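Local coordinates for hypothetical bacterial 6-phosphogluconolactonase (Bacteroides fragilis, PDB 3SCY), which probably hydrolyses 6-phosphogluconolactone to 6-phosphogluconate, the lactonase step of the pentose phosphate pathway, as a seven-bladed beta-propeller, at residues A[162-167]-A[238-243]; A[77-82]-A[131-136]; A[323-328]-A[353-358]. One frame throughout, in Å; residues are numbered along the deposited sequence.

Contact 1 of 3, residues A[162-167]-A[238-243]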
# COMPACT_ATOMS: atom_id res chain seq x y z
N ILE A 162 3.83 -9.13 -4.42
CA ILE A 162 4.61 -10.07 -5.21
C ILE A 162 6.04 -9.91 -4.73
O ILE A 162 6.48 -8.76 -4.55
CB ILE A 162 4.40 -9.79 -6.69
CG1 ILE A 162 2.92 -10.12 -7.05
CG2 ILE A 162 5.39 -10.63 -7.57
CD1 ILE A 162 2.39 -9.51 -8.36
N THR A 163 6.75 -11.02 -4.47
CA THR A 163 8.11 -10.98 -3.95
C THR A 163 9.08 -10.40 -5.00
O THR A 163 8.81 -10.48 -6.20
CB THR A 163 8.55 -12.36 -3.41
OG1 THR A 163 8.30 -13.31 -4.44
CG2 THR A 163 7.76 -12.76 -2.15
N PRO A 164 10.25 -9.88 -4.57
CA PRO A 164 11.18 -9.24 -5.54
C PRO A 164 11.76 -10.19 -6.58
O PRO A 164 12.36 -9.73 -7.56
CB PRO A 164 12.30 -8.69 -4.67
CG PRO A 164 11.75 -8.63 -3.32
CD PRO A 164 10.72 -9.68 -3.18
N ASP A 165 11.63 -11.51 -6.35
CA ASP A 165 12.13 -12.52 -7.28
C ASP A 165 11.01 -12.99 -8.25
O ASP A 165 11.24 -13.89 -9.05
CB ASP A 165 12.72 -13.70 -6.50
CG ASP A 165 11.78 -14.25 -5.45
OD1 ASP A 165 10.55 -14.06 -5.59
OD2 ASP A 165 12.28 -14.83 -4.47
N GLY A 166 9.83 -12.37 -8.15
CA GLY A 166 8.67 -12.63 -9.01
C GLY A 166 8.03 -14.00 -8.84
O GLY A 166 7.19 -14.40 -9.66
N LYS A 167 8.42 -14.73 -7.80
CA LYS A 167 8.00 -16.13 -7.63
C LYS A 167 6.83 -16.37 -6.68
O LYS A 167 6.17 -17.41 -6.79
CB LYS A 167 9.19 -16.97 -7.15
CG LYS A 167 10.35 -16.98 -8.14
CD LYS A 167 11.55 -17.76 -7.61
CE LYS A 167 12.78 -17.51 -8.45
NZ LYS A 167 13.98 -18.17 -7.87
N PHE A 238 12.52 -8.79 8.61
CA PHE A 238 12.80 -10.14 8.16
C PHE A 238 13.88 -10.21 7.16
O PHE A 238 14.02 -9.32 6.32
CB PHE A 238 11.56 -10.74 7.43
CG PHE A 238 10.25 -10.81 8.17
CD1 PHE A 238 9.32 -9.78 8.06
CD2 PHE A 238 9.87 -11.97 8.84
CE1 PHE A 238 8.08 -9.86 8.69
CE2 PHE A 238 8.62 -12.07 9.44
CZ PHE A 238 7.74 -11.01 9.38
N ARG A 239 14.60 -11.33 7.20
CA ARG A 239 15.53 -11.68 6.15
C ARG A 239 14.65 -12.35 5.10
O ARG A 239 13.76 -13.13 5.48
CB ARG A 239 16.65 -12.59 6.70
CG ARG A 239 17.73 -12.91 5.69
CD ARG A 239 18.99 -13.47 6.33
NE ARG A 239 20.15 -12.61 6.09
CZ ARG A 239 20.63 -11.72 6.96
NH1 ARG A 239 20.06 -11.59 8.15
NH2 ARG A 239 21.68 -10.98 6.65
N TYR A 240 14.79 -11.99 3.83
CA TYR A 240 13.99 -12.63 2.78
C TYR A 240 14.91 -13.29 1.75
O TYR A 240 15.81 -12.64 1.23
CB TYR A 240 12.97 -11.70 2.06
CG TYR A 240 12.31 -12.43 0.91
CD1 TYR A 240 11.27 -13.32 1.13
CD2 TYR A 240 12.81 -12.33 -0.39
CE1 TYR A 240 10.74 -14.09 0.09
CE2 TYR A 240 12.27 -13.07 -1.44
CZ TYR A 240 11.23 -13.94 -1.19
OH TYR A 240 10.71 -14.69 -2.23
N ALA A 241 14.66 -14.57 1.44
CA ALA A 241 15.41 -15.29 0.40
C ALA A 241 14.65 -16.51 0.00
O ALA A 241 14.18 -17.23 0.87
CB ALA A 241 16.80 -15.70 0.88
N ASP A 242 14.52 -16.74 -1.31
CA ASP A 242 13.95 -17.93 -1.95
C ASP A 242 12.62 -18.38 -1.32
O ASP A 242 12.46 -19.55 -0.94
CB ASP A 242 14.97 -19.08 -1.92
CG ASP A 242 16.34 -18.73 -2.49
OD1 ASP A 242 16.41 -18.30 -3.67
OD2 ASP A 242 17.35 -18.91 -1.77
N GLY A 243 11.70 -17.42 -1.17
CA GLY A 243 10.36 -17.60 -0.64
C GLY A 243 10.22 -17.78 0.85
O GLY A 243 9.14 -18.15 1.32
O HOH W 1 14.90 -14.61 -3.21
O HOH W 2 14.17 -16.92 -5.38
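Y240 points its hydroxyl at the carboxylate of D165, ring and carboxylate planes turned 60° apart and the two side chains crossing at about a right angle. Y240 OH donates to D165 OD2 over 2.7 Å, meeting it on the syn side. CG of Y240 lies anti to the backbone N (chi1 174°), which sends the ring from the end of its strand to the turn. T163 crosses the tyrosine nearly perpendicularly, its CB 3.4 Å from Y240 OH, while P164 CD lies obliquely 4.1 Å from Y240 CE2. The other carboxylate oxygen stays within its own turn: D165 OD1 accepts from T163 OG1 (2.6 Å) and K167 N (3.1 Å), which arrive from opposite faces of its plane and so fix the rotation of the group. One water joins D165 OD2 to D242 N; a second connects D165 OD2, K167 NZ and D242 OD1, and may ease the nearness of the two acids. F218 of its own blade packs edge-to-face with Y240, whose hydroxyl reaches the neighbouring blade. The arrangement is a type I turn from T163 to G166 reinforced by an Asx turn at D165, in a hairpin connection between propeller strands 157-162 and 168-173.

Contact 2 of 3, residues A[77-82]-A[131-136]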
# COMPACT_ATOMS: atom_id res chain seq x y z
N VAL A 77 -13.35 -3.81 -8.16
CA VAL A 77 -12.14 -3.18 -8.68
C VAL A 77 -12.52 -2.45 -9.94
O VAL A 77 -13.27 -3.00 -10.76
CB VAL A 77 -10.97 -4.16 -8.91
CG1 VAL A 77 -9.77 -3.46 -9.54
CG2 VAL A 77 -10.57 -4.80 -7.59
N SER A 78 -12.01 -1.23 -10.11
CA SER A 78 -12.25 -0.43 -11.30
C SER A 78 -10.95 -0.31 -12.08
O SER A 78 -9.90 -0.13 -11.45
CB SER A 78 -12.74 0.96 -10.92
OG SER A 78 -13.96 0.90 -10.20
N ALA A 79 -11.02 -0.40 -13.40
CA ALA A 79 -9.88 -0.26 -14.29
C ALA A 79 -10.05 0.99 -15.12
O ALA A 79 -11.13 1.20 -15.69
CB ALA A 79 -9.79 -1.48 -15.21
N PHE A 80 -8.99 1.78 -15.23
CA PHE A 80 -9.01 3.04 -15.97
C PHE A 80 -7.87 3.16 -16.94
O PHE A 80 -6.76 2.72 -16.62
CB PHE A 80 -8.84 4.23 -14.99
CG PHE A 80 -9.83 4.32 -13.86
CD1 PHE A 80 -9.64 3.61 -12.68
CD2 PHE A 80 -10.95 5.15 -13.96
CE1 PHE A 80 -10.53 3.70 -11.63
CE2 PHE A 80 -11.86 5.23 -12.91
CZ PHE A 80 -11.66 4.49 -11.76
N ALA A 81 -8.10 3.82 -18.08
CA ALA A 81 -7.00 4.25 -18.93
C ALA A 81 -6.47 5.55 -18.31
O ALA A 81 -7.26 6.41 -17.91
CB ALA A 81 -7.46 4.49 -20.35
N PHE A 82 -5.16 5.67 -18.19
CA PHE A 82 -4.55 6.84 -17.57
C PHE A 82 -3.67 7.59 -18.53
O PHE A 82 -2.90 7.00 -19.28
CB PHE A 82 -3.75 6.41 -16.31
CG PHE A 82 -3.19 7.57 -15.51
CD1 PHE A 82 -4.03 8.55 -14.99
CD2 PHE A 82 -1.84 7.64 -15.22
CE1 PHE A 82 -3.52 9.61 -14.24
CE2 PHE A 82 -1.33 8.69 -14.46
CZ PHE A 82 -2.17 9.67 -13.98
N GLY A 131 -6.21 -3.79 -21.27
CA GLY A 131 -6.01 -3.22 -19.93
C GLY A 131 -7.23 -3.29 -19.03
O GLY A 131 -7.16 -3.02 -17.83
N ALA A 132 -8.39 -3.64 -19.59
CA ALA A 132 -9.60 -3.77 -18.79
C ALA A 132 -9.56 -5.08 -17.98
O ALA A 132 -8.75 -5.96 -18.28
CB ALA A 132 -10.83 -3.70 -19.70
N LEU A 133 -10.42 -5.20 -16.99
CA LEU A 133 -10.41 -6.39 -16.15
C LEU A 133 -11.33 -7.47 -16.65
O LEU A 133 -12.46 -7.20 -17.05
CB LEU A 133 -10.86 -6.06 -14.71
CG LEU A 133 -9.99 -5.12 -13.92
CD1 LEU A 133 -10.83 -4.42 -12.86
CD2 LEU A 133 -8.88 -5.87 -13.26
N LEU A 134 -10.88 -8.71 -16.57
CA LEU A 134 -11.78 -9.82 -16.80
C LEU A 134 -12.47 -10.12 -15.46
O LEU A 134 -11.97 -9.76 -14.39
CB LEU A 134 -11.04 -11.08 -17.31
CG LEU A 134 -10.94 -11.24 -18.81
CD1 LEU A 134 -9.94 -10.29 -19.40
CD2 LEU A 134 -10.57 -12.68 -19.17
N PRO A 135 -13.61 -10.81 -15.47
CA PRO A 135 -14.24 -11.21 -14.19
C PRO A 135 -13.27 -12.03 -13.33
O PRO A 135 -12.37 -12.67 -13.88
CB PRO A 135 -15.42 -12.06 -14.64
CG PRO A 135 -15.72 -11.58 -16.02
CD PRO A 135 -14.38 -11.30 -16.62
N ALA A 136 -13.44 -12.00 -12.01
CA ALA A 136 -12.52 -12.72 -11.12
C ALA A 136 -12.29 -14.16 -11.59
O ALA A 136 -13.25 -14.83 -12.01
CB ALA A 136 -13.06 -12.73 -9.72
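L133 meets V77 and A79 where two neighbouring blades of the beta-propeller adjoin: strand 76-83 is the third of its four-stranded blade, and 131-136 is part of the connection between the last two strands of the next. From its backbone the leucine sets out toward the strand, CG lying anti to the carbonyl carbon and beside the backbone N (chi1 -64°). L133 CB itself stays 4.7 Å from A79 CB. CG then settles against the methyl of A79, with L133 CG 3.9 Å from A79 CB. At the tip, CD1 does most of the touching: it is as near to A79 CB as CG is, and it reaches on to V77, whose side chain crosses that of the leucine at about a right angle. L133 CD2, the more distant methyl, stays 4.5 Å from V77 CG1. The A79 methyl also faces the backbone of the other segment, 4.0 Å from G131 O, an oxygen that accepts from Y65 OH in the adjacent strand 63-68. F125 packs on both V77 and L133, and L133 O is held by N93 ND2 and Q95 NE2 from strand 88-96. L133 CD1 ends 3.6 Å from V77 CG1 and 3.5 Å from V77 O.

Contact 3 of 3, residues A[323-328]-A[353-358]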
# COMPACT_ATOMS: atom_id res chain seq x y z
N ALA A 323 -0.85 11.44 3.73
CA ALA A 323 -2.29 11.61 3.57
C ALA A 323 -2.92 11.58 4.96
O ALA A 323 -2.78 10.58 5.68
CB ALA A 323 -2.86 10.50 2.71
N CYS A 324 -3.59 12.67 5.37
CA CYS A 324 -4.20 12.75 6.70
C CYS A 324 -5.70 12.73 6.48
O CYS A 324 -6.29 13.75 6.10
CB CYS A 324 -3.73 13.99 7.44
SG CYS A 324 -1.94 14.08 7.66
N ARG A 325 -6.31 11.56 6.66
CA ARG A 325 -7.72 11.35 6.36
C ARG A 325 -8.63 12.31 7.12
O ARG A 325 -9.56 12.85 6.52
CB ARG A 325 -8.12 9.92 6.69
CG ARG A 325 -9.55 9.55 6.22
CD ARG A 325 -10.04 8.30 6.91
NE ARG A 325 -10.33 8.52 8.33
CZ ARG A 325 -10.79 7.61 9.17
NH1 ARG A 325 -11.03 6.37 8.76
NH2 ARG A 325 -11.00 7.92 10.44
N ASP A 326 -8.37 12.51 8.43
CA ASP A 326 -9.28 13.30 9.23
C ASP A 326 -9.05 14.81 9.16
O ASP A 326 -9.96 15.57 9.49
CB ASP A 326 -9.27 12.79 10.67
CG ASP A 326 -9.81 11.37 10.81
OD1 ASP A 326 -10.44 10.87 9.85
OD2 ASP A 326 -9.66 10.79 11.88
N THR A 327 -7.86 15.24 8.71
CA THR A 327 -7.55 16.67 8.59
C THR A 327 -7.83 17.12 7.15
O THR A 327 -7.74 18.30 6.82
CB THR A 327 -6.10 16.91 9.04
OG1 THR A 327 -5.94 16.34 10.34
CG2 THR A 327 -5.75 18.40 9.14
N ASN A 328 -8.16 16.16 6.27
CA ASN A 328 -8.48 16.41 4.87
C ASN A 328 -7.35 17.15 4.16
O ASN A 328 -7.58 18.13 3.45
CB ASN A 328 -9.82 17.19 4.74
CG ASN A 328 -10.98 16.43 5.31
OD1 ASN A 328 -11.11 15.21 5.12
ND2 ASN A 328 -11.80 17.11 6.11
N LYS A 353 -10.73 13.34 2.83
CA LYS A 353 -10.46 11.95 3.24
C LYS A 353 -9.42 11.24 2.35
O LYS A 353 -9.70 10.14 1.86
CB LYS A 353 -11.77 11.14 3.30
CG LYS A 353 -12.78 11.77 4.25
CD LYS A 353 -13.96 10.86 4.54
CE LYS A 353 -14.91 11.51 5.53
NZ LYS A 353 -15.49 12.78 5.01
N PRO A 354 -8.21 11.84 2.15
CA PRO A 354 -7.19 11.16 1.34
C PRO A 354 -6.63 9.97 2.09
O PRO A 354 -6.32 10.09 3.29
CB PRO A 354 -6.12 12.23 1.12
CG PRO A 354 -6.21 13.11 2.37
CD PRO A 354 -7.70 13.12 2.70
N VAL A 355 -6.53 8.82 1.39
CA VAL A 355 -6.04 7.59 2.04
C VAL A 355 -5.08 6.78 1.16
O VAL A 355 -4.68 5.69 1.58
CB VAL A 355 -7.22 6.69 2.54
CG1 VAL A 355 -8.00 7.35 3.69
CG2 VAL A 355 -8.19 6.32 1.41
N CYS A 356 -4.71 7.25 -0.05
CA CYS A 356 -3.77 6.49 -0.86
C CYS A 356 -3.06 7.42 -1.78
O CYS A 356 -3.72 8.15 -2.49
CB CYS A 356 -4.45 5.38 -1.63
SG CYS A 356 -3.29 4.34 -2.56
N LEU A 357 -1.72 7.42 -1.76
CA LEU A 357 -0.89 8.24 -2.61
C LEU A 357 -0.03 7.36 -3.47
O LEU A 357 0.61 6.43 -2.95
CB LEU A 357 0.01 9.16 -1.78
CG LEU A 357 -0.68 10.00 -0.69
CD1 LEU A 357 0.35 10.83 0.08
CD2 LEU A 357 -1.73 10.91 -1.29
N LYS A 358 -0.01 7.63 -4.78
CA LYS A 358 0.86 6.92 -5.70
C LYS A 358 1.45 7.86 -6.70
O LYS A 358 0.83 8.88 -7.01
CB LYS A 358 0.10 5.80 -6.46
CG LYS A 358 -0.39 4.65 -5.58
CD LYS A 358 0.72 3.76 -5.06
CE LYS A 358 0.15 2.74 -4.11
NZ LYS A 358 1.16 1.72 -3.73
O HOH W 3 -4.77 8.64 5.25
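The turn between propeller strands 319-324 and 329-335 packs here against the start of strand 354-360, the last strand of the chain and an outer strand of the neighbouring blade. N328 and K353 make the direct polar link: K353 N donates to N328 OD1 over 3.0 Å with an N-H...O angle of 164°, the donor tilted 27° from the carbonyl plane. N328 CG stands beside its backbone N (chi1 -61°), which brings the amide oxygen over to the lysine. Next to this bond K353 CA approaches R325 O at 3.5 Å in a fairly straight CA-H...O contact. The aliphatic part of R325 runs obliquely to V355, with R325 CG 3.7 Å from V355 CG1. Beyond it the guanidinium turns back to its own segment and grips D326 side-on: NE and NH2 both bond to D326 OD1, NE at 2.8 Å, nearly in the guanidinium plane. This salt bridge holds the end of the arginine beside the turn while its methylenes serve the interface. CG and CD of P354 lie against the C324 carbonyl, P354 CD 3.7 Å from C324 O. Deeper in, the A323 methyl meets P354 CB and the branch point of L357, A323 CB being 4.1 Å from L357 CG. A buried apolar seam results, extended by V18 against P354 and L357 and by I330 against L357. A water lies within hydrogen-bonding distance of A323 O and P354 O, between the two backbones. A classic beta bulge sets V355 and C356 together opposite G19 of strand 13-20. The contact thus packs the preceding blade against strand 354-360, which completes the blade begun by strand 13-20, the N- and C-terminal 'Velcro' closure known from beta-propellers.

Overall arrangement
From the N terminus, contact 2 comes first: 77-82 meets 131-136 after 48 intervening residues, tying the second four-stranded blade to the third. Contact 1 follows, bringing 162-167 of the fourth blade to 238-243 of the fifth across 70 residues. Contact 3 is last and closes the shortest loop, 24 residues between 323-328 and 353-358. The three lie in series, none nesting or crossing, and none touches another; contacts 1 and 3, on opposite sides of the chain's centre, have centres about 30 Å apart. Contact 3 ties the seventh blade to strand 354-360, which pairs with 13-20 to complete the first blade and close the ring.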